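Local coordinates for protein fructuronate-tagaturonate epimerase UxaE from Cohnella laeviribosi in complex with 1 glycerol (Cohnella laeviribosi, PDB 6IL9) that interconverts fructuronate and tagaturonate as an epimerase built around a zinc-bearing TIM barrel, at residues Y41-G46 and D60-C65; H17-S22 and M33-G38; E25-R30 and S47-D52; P80-Q85 and A145-G150. All coordinates share one frame; numbering follows the deposited sequence.

Interaction 1 (Y41-G46 and D60-C65)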
loop_
_atom_site.group_PDB
_atom_site.type_symbol
_atom_site.label_atom_id
_atom_site.label_comp_id
_atom_site.label_asym_id
_atom_site.label_seq_id
_atom_site.Cartn_x
_atom_site.Cartn_y
_atom_site.Cartn_z
ATOM N N TYR A 41 8.166 -23.948 4.004
ATOM C CA TYR A 41 7.142 -24.979 4.168
ATOM C C TYR A 41 6.496 -24.872 5.541
ATOM O O TYR A 41 7.097 -24.373 6.493
ATOM C CB TYR A 41 7.711 -26.402 4.049
ATOM C CG TYR A 41 8.368 -26.739 2.736
ATOM C CD1 TYR A 41 7.626 -27.252 1.678
ATOM C CD2 TYR A 41 9.739 -26.579 2.566
ATOM C CE1 TYR A 41 8.233 -27.571 0.468
ATOM C CE2 TYR A 41 10.348 -26.886 1.373
ATOM C CZ TYR A 41 9.596 -27.391 0.329
ATOM O OH TYR A 41 10.222 -27.697 -0.859
ATOM N N LEU A 42 5.260 -25.382 5.638
ATOM C CA LEU A 42 4.647 -25.723 6.917
ATOM C C LEU A 42 4.957 -27.177 7.242
ATOM O O LEU A 42 4.970 -28.028 6.349
ATOM C CB LEU A 42 3.126 -25.551 6.887
ATOM C CG LEU A 42 2.442 -24.217 6.653
ATOM C CD1 LEU A 42 0.931 -24.419 6.781
ATOM C CD2 LEU A 42 2.949 -23.191 7.650
ATOM N N VAL A 43 5.192 -27.455 8.522
ATOM C CA VAL A 43 5.379 -28.813 9.033
ATOM C C VAL A 43 4.352 -29.035 10.128
ATOM O O VAL A 43 4.369 -28.336 11.149
ATOM C CB VAL A 43 6.802 -29.044 9.573
ATOM C CG1 VAL A 43 6.946 -30.465 10.097
ATOM C CG2 VAL A 43 7.845 -28.759 8.504
ATOM N N ALA A 44 3.475 -30.018 9.932
ATOM C CA ALA A 44 2.432 -30.349 10.891
ATOM C C ALA A 44 2.705 -31.716 11.512
ATOM O O ALA A 44 3.261 -32.609 10.865
ATOM C CB ALA A 44 1.059 -30.339 10.218
ATOM N N GLU A 45 2.324 -31.868 12.779
ATOM C CA GLU A 45 2.503 -33.131 13.483
ATOM C C GLU A 45 1.517 -33.197 14.640
ATOM O O GLU A 45 1.254 -32.189 15.297
ATOM C CB GLU A 45 3.941 -33.284 13.993
ATOM C CG GLU A 45 4.262 -34.659 14.565
ATOM C CD GLU A 45 5.726 -34.800 14.933
ATOM O OE1 GLU A 45 6.229 -35.947 14.950
ATOM O OE2 GLU A 45 6.375 -33.763 15.197
ATOM N N GLY A 46 0.983 -34.391 14.890
ATOM C CA GLY A 46 -0.034 -34.561 15.912
ATOM C C GLY A 46 -1.419 -34.686 15.313
ATOM O O GLY A 46 -1.842 -33.828 14.533
ATOM N N ASP A 60 6.944 -40.309 8.473
ATOM C CA ASP A 60 6.798 -40.461 9.936
ATOM C C ASP A 60 5.328 -40.146 10.229
ATOM O O ASP A 60 4.442 -40.600 9.488
ATOM C CB ASP A 60 7.796 -39.607 10.714
ATOM C CG ASP A 60 9.236 -39.870 10.320
ATOM O OD1 ASP A 60 9.544 -39.840 9.110
ATOM O OD2 ASP A 60 10.064 -40.100 11.227
ATOM N N GLY A 61 5.031 -39.388 11.279
ATOM C CA GLY A 61 3.701 -38.836 11.452
ATOM C C GLY A 61 3.732 -37.341 11.200
ATOM O O GLY A 61 3.101 -36.561 11.920
ATOM N N VAL A 62 4.475 -36.939 10.170
ATOM C CA VAL A 62 4.795 -35.542 9.902
ATOM C C VAL A 62 4.329 -35.202 8.492
ATOM O O VAL A 62 4.564 -35.971 7.554
ATOM C CB VAL A 62 6.304 -35.277 10.058
ATOM C CG1 VAL A 62 6.654 -33.898 9.574
ATOM C CG2 VAL A 62 6.730 -35.463 11.504
ATOM N N LYS A 63 3.672 -34.053 8.343
ATOM C CA LYS A 63 3.168 -33.595 7.056
ATOM C C LYS A 63 3.918 -32.336 6.646
ATOM O O LYS A 63 3.963 -31.365 7.407
ATOM C CB LYS A 63 1.659 -33.325 7.116
ATOM C CG LYS A 63 1.044 -33.051 5.764
ATOM C CD LYS A 63 -0.456 -32.766 5.856
ATOM C CE LYS A 63 -1.243 -34.044 6.128
ATOM N NZ LYS A 63 -2.695 -33.873 5.853
ATOM N N LEU A 64 4.515 -32.369 5.453
ATOM C CA LEU A 64 5.242 -31.243 4.877
ATOM C C LEU A 64 4.361 -30.565 3.835
ATOM O O LEU A 64 3.964 -31.196 2.850
ATOM C CB LEU A 64 6.542 -31.721 4.238
ATOM C CG LEU A 64 7.430 -30.643 3.621
ATOM C CD1 LEU A 64 8.049 -29.829 4.741
ATOM C CD2 LEU A 64 8.505 -31.279 2.750
ATOM N N CYS A 65 4.082 -29.275 4.030
ATOM C CA CYS A 65 3.073 -28.573 3.248
ATOM C C CYS A 65 3.654 -27.335 2.591
ATOM O O CYS A 65 4.390 -26.570 3.224
ATOM C CB CYS A 65 1.882 -28.135 4.116
ATOM S SG CYS A 65 1.272 -29.398 5.244
#
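Leu42 O receives the N-H of Cys65 at 2.8 Å, and the CA-H of Leu64 points to the same oxygen with Leu64 CA 3.5 Å from Leu42 O. Leu42 N bonds back to Cys65 O, which makes a hydrogen-bonded antiparallel pair. Ala44 and Lys63 repeat the exchange two residues further on. Their bond from Ala44 N to Lys63 O is 2.9 Å long and nearly straight, at 169° about the hydrogen. Lys63 O also takes the CA-H of Val43. The two segments lie on strands 39-45 and 62-66, neighbours in the five-stranded antiparallel sheet of the N-terminal part of the chain. Val43 and Leu64 form the non-hydrogen-bonded pair between the bonded ones. On their face of the sheet, Val43 CG1 presses on Val62 CG1 at 3.5 Å, a tight fit. Each of these methyls stands anti to its own backbone N (chi1 180° and 171°). Leu64 CD1 reaches Tyr41 CB at 3.5 Å. Leu64 CD2 lies over one face of the Tyr41 ring, near the rim, while Cys65 O sits in plane at the ring edge. Ile7 of helix 2-12 touches both Tyr41 and Leu64. On the other face, Leu42 CB meets Cys65 CB at 4.0 Å, and Leu54 touches both residues. Lys63 also rises from this face; its chain bends at chi3, and NZ bonds to Leu54 O and Tyr51 O.

Interaction 2 (H17-S22 and M33-G38)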
loop_
_atom_site.group_PDB
_atom_site.type_symbol
_atom_site.label_atom_id
_atom_site.label_comp_id
_atom_site.label_asym_id
_atom_site.label_seq_id
_atom_site.Cartn_x
_atom_site.Cartn_y
_atom_site.Cartn_z
ATOM N N HIS A 17 16.419 -25.076 8.775
ATOM C CA HIS A 17 16.074 -23.838 9.461
ATOM C C HIS A 17 14.611 -23.837 9.895
ATOM O O HIS A 17 13.708 -24.043 9.077
ATOM C CB HIS A 17 16.343 -22.631 8.563
ATOM C CG HIS A 17 16.084 -21.325 9.245
ATOM N ND1 HIS A 17 16.849 -20.874 10.301
ATOM C CD2 HIS A 17 15.119 -20.395 9.054
ATOM C CE1 HIS A 17 16.377 -19.711 10.716
ATOM N NE2 HIS A 17 15.329 -19.397 9.975
ATOM N N VAL A 18 14.378 -23.581 11.181
ATOM C CA VAL A 18 13.041 -23.450 11.752
ATOM C C VAL A 18 12.847 -21.995 12.140
ATOM O O VAL A 18 13.721 -21.399 12.781
ATOM C CB VAL A 18 12.849 -24.355 12.982
ATOM C CG1 VAL A 18 11.468 -24.150 13.583
ATOM C CG2 VAL A 18 13.050 -25.808 12.606
ATOM N N TYR A 19 11.717 -21.426 11.750
ATOM C CA TYR A 19 11.428 -20.055 12.134
ATOM C C TYR A 19 10.938 -20.062 13.576
ATOM O O TYR A 19 9.897 -20.657 13.860
ATOM C CB TYR A 19 10.403 -19.439 11.192
ATOM C CG TYR A 19 10.975 -19.200 9.804
ATOM C CD1 TYR A 19 11.822 -18.125 9.559
ATOM C CD2 TYR A 19 10.690 -20.063 8.751
ATOM C CE1 TYR A 19 12.363 -17.909 8.288
ATOM C CE2 TYR A 19 11.215 -19.853 7.479
ATOM C CZ TYR A 19 12.052 -18.774 7.255
ATOM O OH TYR A 19 12.579 -18.562 5.998
ATOM N N PRO A 20 11.675 -19.460 14.514
ATOM C CA PRO A 20 11.428 -19.769 15.929
ATOM C C PRO A 20 10.093 -19.259 16.430
ATOM O O PRO A 20 9.518 -19.868 17.342
ATOM C CB PRO A 20 12.608 -19.096 16.644
ATOM C CG PRO A 20 13.034 -18.004 15.728
ATOM C CD PRO A 20 12.789 -18.515 14.331
ATOM N N ARG A 21 9.562 -18.186 15.849
ATOM C CA ARG A 21 8.283 -17.648 16.287
ATOM C C ARG A 21 7.093 -18.280 15.572
ATOM O O ARG A 21 5.954 -17.854 15.799
ATOM C CB ARG A 21 8.265 -16.129 16.086
ATOM C CG ARG A 21 9.303 -15.367 16.907
ATOM C CD ARG A 21 9.253 -13.879 16.561
ATOM N NE ARG A 21 10.200 -13.058 17.318
ATOM C CZ ARG A 21 9.873 -12.290 18.359
ATOM N NH1 ARG A 21 8.619 -12.235 18.795
ATOM N NH2 ARG A 21 10.806 -11.573 18.967
ATOM N N SER A 22 7.316 -19.304 14.738
ATOM C CA SER A 22 6.258 -19.876 13.919
ATOM C C SER A 22 5.555 -21.062 14.563
ATOM O O SER A 22 4.655 -21.636 13.941
ATOM C CB SER A 22 6.819 -20.320 12.555
ATOM O OG SER A 22 7.630 -21.482 12.710
ATOM N N MET A 33 6.854 -23.392 10.763
ATOM C CA MET A 33 7.354 -23.062 9.436
ATOM C C MET A 33 8.860 -23.280 9.384
ATOM O O MET A 33 9.575 -23.014 10.358
ATOM C CB MET A 33 7.031 -21.607 9.064
ATOM C CG MET A 33 7.279 -21.271 7.603
ATOM S SD MET A 33 6.742 -19.593 7.117
ATOM C CE MET A 33 5.069 -19.697 7.870
ATOM N N ILE A 34 9.335 -23.773 8.240
ATOM C CA ILE A 34 10.737 -24.067 8.021
ATOM C C ILE A 34 11.143 -23.497 6.671
ATOM O O ILE A 34 10.309 -23.068 5.872
ATOM C CB ILE A 34 11.031 -25.583 8.057
ATOM C CG1 ILE A 34 10.317 -26.273 6.891
ATOM C CG2 ILE A 34 10.604 -26.181 9.389
ATOM C CD1 ILE A 34 10.807 -27.697 6.621
ATOM N N LYS A 35 12.445 -23.527 6.411
ATOM C CA LYS A 35 12.951 -23.216 5.084
ATOM C C LYS A 35 13.951 -24.286 4.691
ATOM O O LYS A 35 14.881 -24.565 5.451
ATOM C CB LYS A 35 13.606 -21.838 5.035
ATOM C CG LYS A 35 14.018 -21.446 3.622
ATOM C CD LYS A 35 14.452 -20.001 3.579
ATOM C CE LYS A 35 14.807 -19.564 2.169
ATOM N NZ LYS A 35 15.331 -18.167 2.231
ATOM N N ALA A 36 13.746 -24.895 3.519
ATOM C CA ALA A 36 14.660 -25.910 3.004
ATOM C C ALA A 36 14.855 -25.725 1.507
ATOM O O ALA A 36 13.880 -25.589 0.766
ATOM C CB ALA A 36 14.137 -27.321 3.289
ATOM N N GLU A 37 16.116 -25.741 1.071
ATOM C CA GLU A 37 16.462 -25.642 -0.350
ATOM C C GLU A 37 15.813 -24.419 -0.991
ATOM O O GLU A 37 15.243 -24.491 -2.079
ATOM C CB GLU A 37 16.077 -26.916 -1.105
ATOM C CG GLU A 37 16.996 -28.088 -0.831
ATOM C CD GLU A 37 16.769 -28.667 0.540
ATOM O OE1 GLU A 37 17.601 -28.418 1.438
ATOM O OE2 GLU A 37 15.738 -29.346 0.730
ATOM N N GLY A 38 15.875 -23.293 -0.288
ATOM C CA GLY A 38 15.399 -22.032 -0.822
ATOM C C GLY A 38 13.901 -21.843 -0.824
ATOM O O GLY A 38 13.420 -20.861 -1.401
#
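The Tyr19 ring turns its edge to the backbone of Met33 and Ile34, with both carbonyl oxygens near the ring plane. His17 CD2 lies over one face of the ring, offset toward the rim. Met33 CG touches Tyr19 CD2 at 3.8 Å, and Met33 SD makes an oblique Met-aromatic contact, 5.0 Å from the centroid of the Tyr19 ring. Lys35 crosses the phenol end, where its CD is 3.4 Å from Tyr19 OH. Beyond the two segments, Glu469 bonds to Tyr19 OH and forms a salt bridge with Lys35 NZ. The two segments belong to the beta hairpin of strands 17-26 and 29-36. Its backbone bonds here run from Lys35 N to His17 O and from Tyr19 N to Met33 O, the second at 3.0 Å and nearly straight. Val18 CG2 and Ile34 CG2 meet on the face of the sheet against which helix 2-12 packs. Further along, strand 17-26 is irregular and Ser22 OG stands in for a backbone carbonyl. It accepts the N-H of Met33 at 2.8 Å and donates to Tyr19 O. With chi1 at 72°, OG sits between its backbone N and carbonyl carbon, where it reaches both partners.

Interaction 3 (E25-R30 and S47-D52)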
loop_
_atom_site.group_PDB
_atom_site.type_symbol
_atom_site.label_atom_id
_atom_site.label_comp_id
_atom_site.label_asym_id
_atom_site.label_seq_id
_atom_site.Cartn_x
_atom_site.Cartn_y
_atom_site.Cartn_z
ATOM N N GLU A 25 -0.264 -24.157 17.647
ATOM C CA GLU A 25 -0.935 -25.395 18.008
ATOM C C GLU A 25 -2.441 -25.190 17.938
ATOM O O GLU A 25 -2.951 -24.171 18.408
ATOM C CB GLU A 25 -0.523 -25.835 19.416
ATOM C CG GLU A 25 -1.328 -26.982 19.988
ATOM C CD GLU A 25 -0.501 -27.835 20.928
ATOM O OE1 GLU A 25 -0.798 -29.047 21.058
ATOM O OE2 GLU A 25 0.450 -27.285 21.534
ATOM N N SER A 26 -3.140 -26.152 17.341
ATOM C CA SER A 26 -4.602 -26.155 17.296
ATOM C C SER A 26 -5.076 -27.558 17.642
ATOM O O SER A 26 -4.903 -28.485 16.844
ATOM C CB SER A 26 -5.127 -25.724 15.926
ATOM O OG SER A 26 -6.545 -25.815 15.870
ATOM N N GLU A 27 -5.683 -27.704 18.820
ATOM C CA GLU A 27 -6.122 -29.003 19.348
ATOM C C GLU A 27 -4.873 -29.878 19.443
ATOM O O GLU A 27 -3.862 -29.432 20.010
ATOM C CB GLU A 27 -7.259 -29.559 18.500
ATOM C CG GLU A 27 -8.565 -28.790 18.642
ATOM C CD GLU A 27 -9.654 -29.310 17.720
ATOM O OE1 GLU A 27 -9.384 -29.468 16.509
ATOM O OE2 GLU A 27 -10.780 -29.560 18.205
ATOM N N GLY A 28 -4.875 -31.089 18.903
ATOM C CA GLY A 28 -3.714 -31.945 19.025
ATOM C C GLY A 28 -2.672 -31.814 17.936
ATOM O O GLY A 28 -1.748 -32.632 17.888
ATOM N N THR A 29 -2.778 -30.816 17.063
ATOM C CA THR A 29 -1.856 -30.651 15.946
ATOM C C THR A 29 -0.904 -29.494 16.211
ATOM O O THR A 29 -1.345 -28.373 16.480
ATOM C CB THR A 29 -2.604 -30.404 14.635
ATOM O OG1 THR A 29 -3.538 -31.465 14.403
ATOM C CG2 THR A 29 -1.617 -30.332 13.462
ATOM N N ARG A 30 0.396 -29.772 16.115
ATOM C CA ARG A 30 1.444 -28.763 16.185
ATOM C C ARG A 30 1.875 -28.386 14.772
ATOM O O ARG A 30 1.986 -29.250 13.901
ATOM C CB ARG A 30 2.646 -29.286 16.967
ATOM C CG ARG A 30 2.548 -29.107 18.466
ATOM C CD ARG A 30 3.384 -30.154 19.183
ATOM N NE ARG A 30 2.890 -31.504 18.922
ATOM C CZ ARG A 30 3.599 -32.467 18.342
ATOM N NH1 ARG A 30 4.850 -32.243 17.958
ATOM N NH2 ARG A 30 3.055 -33.664 18.151
ATOM N N SER A 47 -2.135 -35.752 15.660
ATOM C CA SER A 47 -3.436 -36.000 15.054
ATOM C C SER A 47 -4.418 -34.889 15.408
ATOM O O SER A 47 -4.411 -34.363 16.524
ATOM C CB SER A 47 -3.983 -37.352 15.515
ATOM O OG SER A 47 -5.229 -37.623 14.903
ATOM N N GLY A 48 -5.258 -34.528 14.450
ATOM C CA GLY A 48 -6.235 -33.482 14.673
ATOM C C GLY A 48 -6.787 -32.966 13.367
ATOM O O GLY A 48 -6.280 -33.262 12.286
ATOM N N LYS A 49 -7.859 -32.172 13.488
ATOM C CA LYS A 49 -8.508 -31.638 12.296
ATOM C C LYS A 49 -7.582 -30.709 11.527
ATOM O O LYS A 49 -7.671 -30.630 10.298
ATOM C CB LYS A 49 -9.798 -30.900 12.663
ATOM C CG LYS A 49 -10.971 -31.817 13.005
ATOM C CD LYS A 49 -12.266 -31.032 13.185
ATOM C CE LYS A 49 -12.116 -29.940 14.236
ATOM N NZ LYS A 49 -11.510 -30.447 15.504
ATOM N N LEU A 50 -6.698 -29.994 12.225
ATOM C CA LEU A 50 -5.730 -29.158 11.525
ATOM C C LEU A 50 -4.793 -30.016 10.681
ATOM O O LEU A 50 -4.571 -29.731 9.500
ATOM C CB LEU A 50 -4.948 -28.304 12.524
ATOM C CG LEU A 50 -3.788 -27.485 11.950
ATOM C CD1 LEU A 50 -4.251 -26.637 10.770
ATOM C CD2 LEU A 50 -3.152 -26.617 13.031
ATOM N N TYR A 51 -4.250 -31.090 11.270
ATOM C CA TYR A 51 -3.391 -31.998 10.510
ATOM C C TYR A 51 -4.119 -32.564 9.295
ATOM O O TYR A 51 -3.538 -32.678 8.208
ATOM C CB TYR A 51 -2.893 -33.133 11.412
ATOM C CG TYR A 51 -1.894 -34.077 10.754
ATOM C CD1 TYR A 51 -2.318 -35.113 9.917
ATOM C CD2 TYR A 51 -0.528 -33.935 10.975
ATOM C CE1 TYR A 51 -1.410 -35.973 9.318
ATOM C CE2 TYR A 51 0.387 -34.795 10.383
ATOM C CZ TYR A 51 -0.060 -35.809 9.556
ATOM O OH TYR A 51 0.851 -36.657 8.968
ATOM N N ASP A 52 -5.393 -32.928 9.461
ATOM C CA ASP A 52 -6.119 -33.591 8.382
ATOM C C ASP A 52 -6.415 -32.633 7.240
ATOM O O ASP A 52 -6.414 -33.036 6.069
ATOM C CB ASP A 52 -7.419 -34.192 8.917
ATOM C CG ASP A 52 -7.184 -35.202 10.019
ATOM O OD1 ASP A 52 -6.133 -35.873 10.004
ATOM O OD2 ASP A 52 -8.057 -35.329 10.902
#
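The backbone of 25-30 makes a type II' beta turn from Ser26 to Thr29, and Gly28 C comes within 3.4 Å of Ser47 O, just before Gly48, the N-cap residue of helix 49-53. The contact therefore joins the tip of the hairpin of strands 17-26 and 29-36 to the start of a short helix. Both glycines suit the close approach. A CB on Gly28 would run into Ser47 O, and one on Gly48 would strike Thr29 OG1. Thr29 is the central side chain. Its OG1, anti to the carbonyl carbon (chi1 -56°), accepts the N-H of Tyr51 at 3.2 Å in a rather bent bond of 146°. That N-H lies in the first helical turn, one residue before the bond from Asp52 N to Gly48 O. Thr29 OG1 is also bonded to Gly46 O, so one hydroxyl ties together the end of strand 39-45 and the helix. A valine here would probably leave both Tyr51 N and Gly46 O without their mate and loosen the helix start from the turn. Thr29 CB rests on Leu50 CB at 3.8 Å, and Thr29 CG2 lies against Tyr51 CB at 3.7 Å. Glu27 and Lys49, both exposed, form a salt bridge. Lys49 curls through bends at chi3 and chi4 to bring NZ to Glu27 OE1. That approach is so short that its exact geometry is doubtful, and the bond to OE2 is weak. Ser26 OG turns to His78 ND1, and Ser26 CB touches Leu50 CD2 at 3.6 Å.

Interaction 4 (P80-Q85 and A145-G150)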
loop_
_atom_site.group_PDB
_atom_site.type_symbol
_atom_site.label_atom_id
_atom_site.label_comp_id
_atom_site.label_asym_id
_atom_site.label_seq_id
_atom_site.Cartn_x
_atom_site.Cartn_y
_atom_site.Cartn_z
ATOM N N PRO A 80 -7.319 -17.404 13.995
ATOM C CA PRO A 80 -7.959 -16.150 13.569
ATOM C C PRO A 80 -6.996 -14.982 13.386
ATOM O O PRO A 80 -7.288 -14.090 12.580
ATOM C CB PRO A 80 -8.970 -15.886 14.695
ATOM C CG PRO A 80 -9.303 -17.272 15.202
ATOM C CD PRO A 80 -8.009 -18.024 15.143
ATOM N N PHE A 81 -5.861 -14.949 14.096
ATOM C CA PHE A 81 -4.949 -13.822 13.912
ATOM C C PHE A 81 -4.345 -13.776 12.508
ATOM O O PHE A 81 -3.779 -12.741 12.136
ATOM C CB PHE A 81 -3.834 -13.837 14.968
ATOM C CG PHE A 81 -2.770 -14.877 14.727
ATOM C CD1 PHE A 81 -1.612 -14.562 14.018
ATOM C CD2 PHE A 81 -2.918 -16.162 15.222
ATOM C CE1 PHE A 81 -0.633 -15.511 13.798
ATOM C CE2 PHE A 81 -1.942 -17.126 15.000
ATOM C CZ PHE A 81 -0.796 -16.802 14.292
ATOM N N THR A 82 -4.465 -14.847 11.720
ATOM C CA THR A 82 -3.999 -14.848 10.334
ATOM C C THR A 82 -5.028 -14.303 9.351
ATOM O O THR A 82 -4.749 -14.263 8.147
ATOM C CB THR A 82 -3.584 -16.264 9.892
ATOM O OG1 THR A 82 -4.729 -17.132 9.894
ATOM C CG2 THR A 82 -2.519 -16.822 10.821
ATOM N N VAL A 83 -6.194 -13.887 9.827
ATOM C CA VAL A 83 -7.266 -13.343 8.993
ATOM C C VAL A 83 -7.197 -11.823 9.064
ATOM O O VAL A 83 -7.106 -11.282 10.174
ATOM C CB VAL A 83 -8.644 -13.834 9.471
ATOM C CG1 VAL A 83 -9.757 -13.224 8.624
ATOM C CG2 VAL A 83 -8.691 -15.361 9.465
ATOM N N PRO A 84 -7.242 -11.107 7.943
ATOM C CA PRO A 84 -7.187 -9.638 8.009
ATOM C C PRO A 84 -8.342 -9.084 8.830
ATOM O O PRO A 84 -9.440 -9.643 8.841
ATOM C CB PRO A 84 -7.296 -9.203 6.544
ATOM C CG PRO A 84 -6.960 -10.424 5.732
ATOM C CD PRO A 84 -7.393 -11.596 6.561
ATOM N N GLN A 85 -8.090 -7.957 9.503
ATOM C CA GLN A 85 -9.116 -7.267 10.275
ATOM C C GLN A 85 -9.110 -5.776 9.969
ATOM O O GLN A 85 -8.081 -5.192 9.616
ATOM C CB GLN A 85 -8.920 -7.470 11.781
ATOM C CG GLN A 85 -7.717 -6.738 12.346
ATOM C CD GLN A 85 -7.766 -6.645 13.857
ATOM O OE1 GLN A 85 -7.350 -7.568 14.559
ATOM N NE2 GLN A 85 -8.291 -5.533 14.367
ATOM N N ALA A 145 3.051 -14.388 6.688
ATOM C CA ALA A 145 4.031 -13.563 7.380
ATOM C C ALA A 145 3.713 -13.446 8.865
ATOM O O ALA A 145 4.606 -13.584 9.709
ATOM C CB ALA A 145 4.095 -12.179 6.739
ATOM N N VAL A 146 2.453 -13.165 9.214
ATOM C CA VAL A 146 2.167 -13.017 10.643
ATOM C C VAL A 146 2.257 -14.366 11.339
ATOM O O VAL A 146 2.590 -14.433 12.525
ATOM C CB VAL A 146 0.803 -12.346 10.909
ATOM C CG1 VAL A 146 0.786 -10.936 10.350
ATOM C CG2 VAL A 146 -0.354 -13.181 10.360
ATOM N N PHE A 147 1.978 -15.457 10.623
ATOM C CA PHE A 147 2.151 -16.785 11.206
ATOM C C PHE A 147 3.629 -17.074 11.454
ATOM O O PHE A 147 4.014 -17.505 12.547
ATOM C CB PHE A 147 1.526 -17.839 10.285
ATOM C CG PHE A 147 1.468 -19.231 10.878
ATOM C CD1 PHE A 147 0.422 -19.608 11.709
ATOM C CD2 PHE A 147 2.449 -20.159 10.578
ATOM C CE1 PHE A 147 0.369 -20.889 12.247
ATOM C CE2 PHE A 147 2.403 -21.443 11.116
ATOM C CZ PHE A 147 1.358 -21.803 11.946
ATOM N N GLN A 148 4.471 -16.810 10.453
ATOM C CA GLN A 148 5.909 -17.025 10.591
ATOM C C GLN A 148 6.485 -16.277 11.784
ATOM O O GLN A 148 7.335 -16.809 12.509
ATOM C CB GLN A 148 6.619 -16.585 9.318
ATOM C CG GLN A 148 8.130 -16.716 9.389
ATOM C CD GLN A 148 8.801 -16.264 8.114
ATOM O OE1 GLN A 148 8.336 -16.567 7.013
ATOM N NE2 GLN A 148 9.898 -15.542 8.252
ATOM N N GLU A 149 6.048 -15.038 11.992
ATOM C CA GLU A 149 6.585 -14.173 13.029
ATOM C C GLU A 149 5.796 -14.222 14.325
ATOM O O GLU A 149 6.153 -13.508 15.273
ATOM C CB GLU A 149 6.633 -12.727 12.527
ATOM C CG GLU A 149 7.529 -12.522 11.333
ATOM C CD GLU A 149 8.993 -12.734 11.667
ATOM O OE1 GLU A 149 9.388 -12.469 12.826
ATOM O OE2 GLU A 149 9.739 -13.172 10.769
ATOM N N GLY A 150 4.745 -15.033 14.392
ATOM C CA GLY A 150 3.944 -15.118 15.600
ATOM C C GLY A 150 3.375 -13.781 16.014
ATOM O O GLY A 150 3.379 -13.442 17.206
#
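Phe81 holds CG between its backbone N and carbonyl carbon (chi1 75°), which brings the ring up to the helix end, where Phe147 CG stands anti to its own N (chi1 -172°). The two rings meet obliquely, with Phe81 CZ 4.0 Å from Phe147 CD1. Phe81 turns its edge to the helix backbone, and Val146 O lies near the ring plane, 3.6 Å from Phe81 CE1. Val146 CG2 reaches Phe81 CD1 at 4.1 Å and packs on Thr82 CA at 4.0 Å. Thr82 CG2 serves both rings. It lies over one face of Phe81, toward the rim, and meets the edge of Phe147, 4.1 Å from Phe147 CD1. The contact sets a short 3-10 turn, in the loop after helix 69-78, against the last turn of helix 135-149. That helix closes in a Schellman motif at Gly150. The imidazole of His24 meets both phenylalanine rings, so strand 17-26 joins the same cluster. With an alanine in place of Phe81, a gap would probably open beside Val146 and the Phe147 ring would lose one of its neighbours. Thr82 OG1 turns from the helix to Phe79 O and Asn76 ND2. Between the two segments the contact is thus mostly one of carbon surfaces; Val146 O meets an aromatic C-H edge, and Phe81 O faces a Val146 methyl. Such a contact depends on fit more than on directed bonds.

Interactions 1, 2 and 3 all involve the five-stranded antiparallel sheet near the N terminus. Interaction 2 joins strands 17-26 and 29-36, interaction 3 sets their turn on helix 49-53, and interaction 1 pairs strand 39-45 with 62-66. Along the chain, interaction 3 alternates with both 1 and 2, while interaction 4 comes after them all. The centres of 1 and 3 lie about 10 Å apart, those of 1 and 2 about 13 Å. Interaction 4, about 16 Å from 2, brings in helix 135-149 of the TIM-barrel part. Gln148 there touches Tyr19 and Met33, and Phe147 touches Leu42. The sheet is thereby packed against a helix that lies between two barrel strands in the chain.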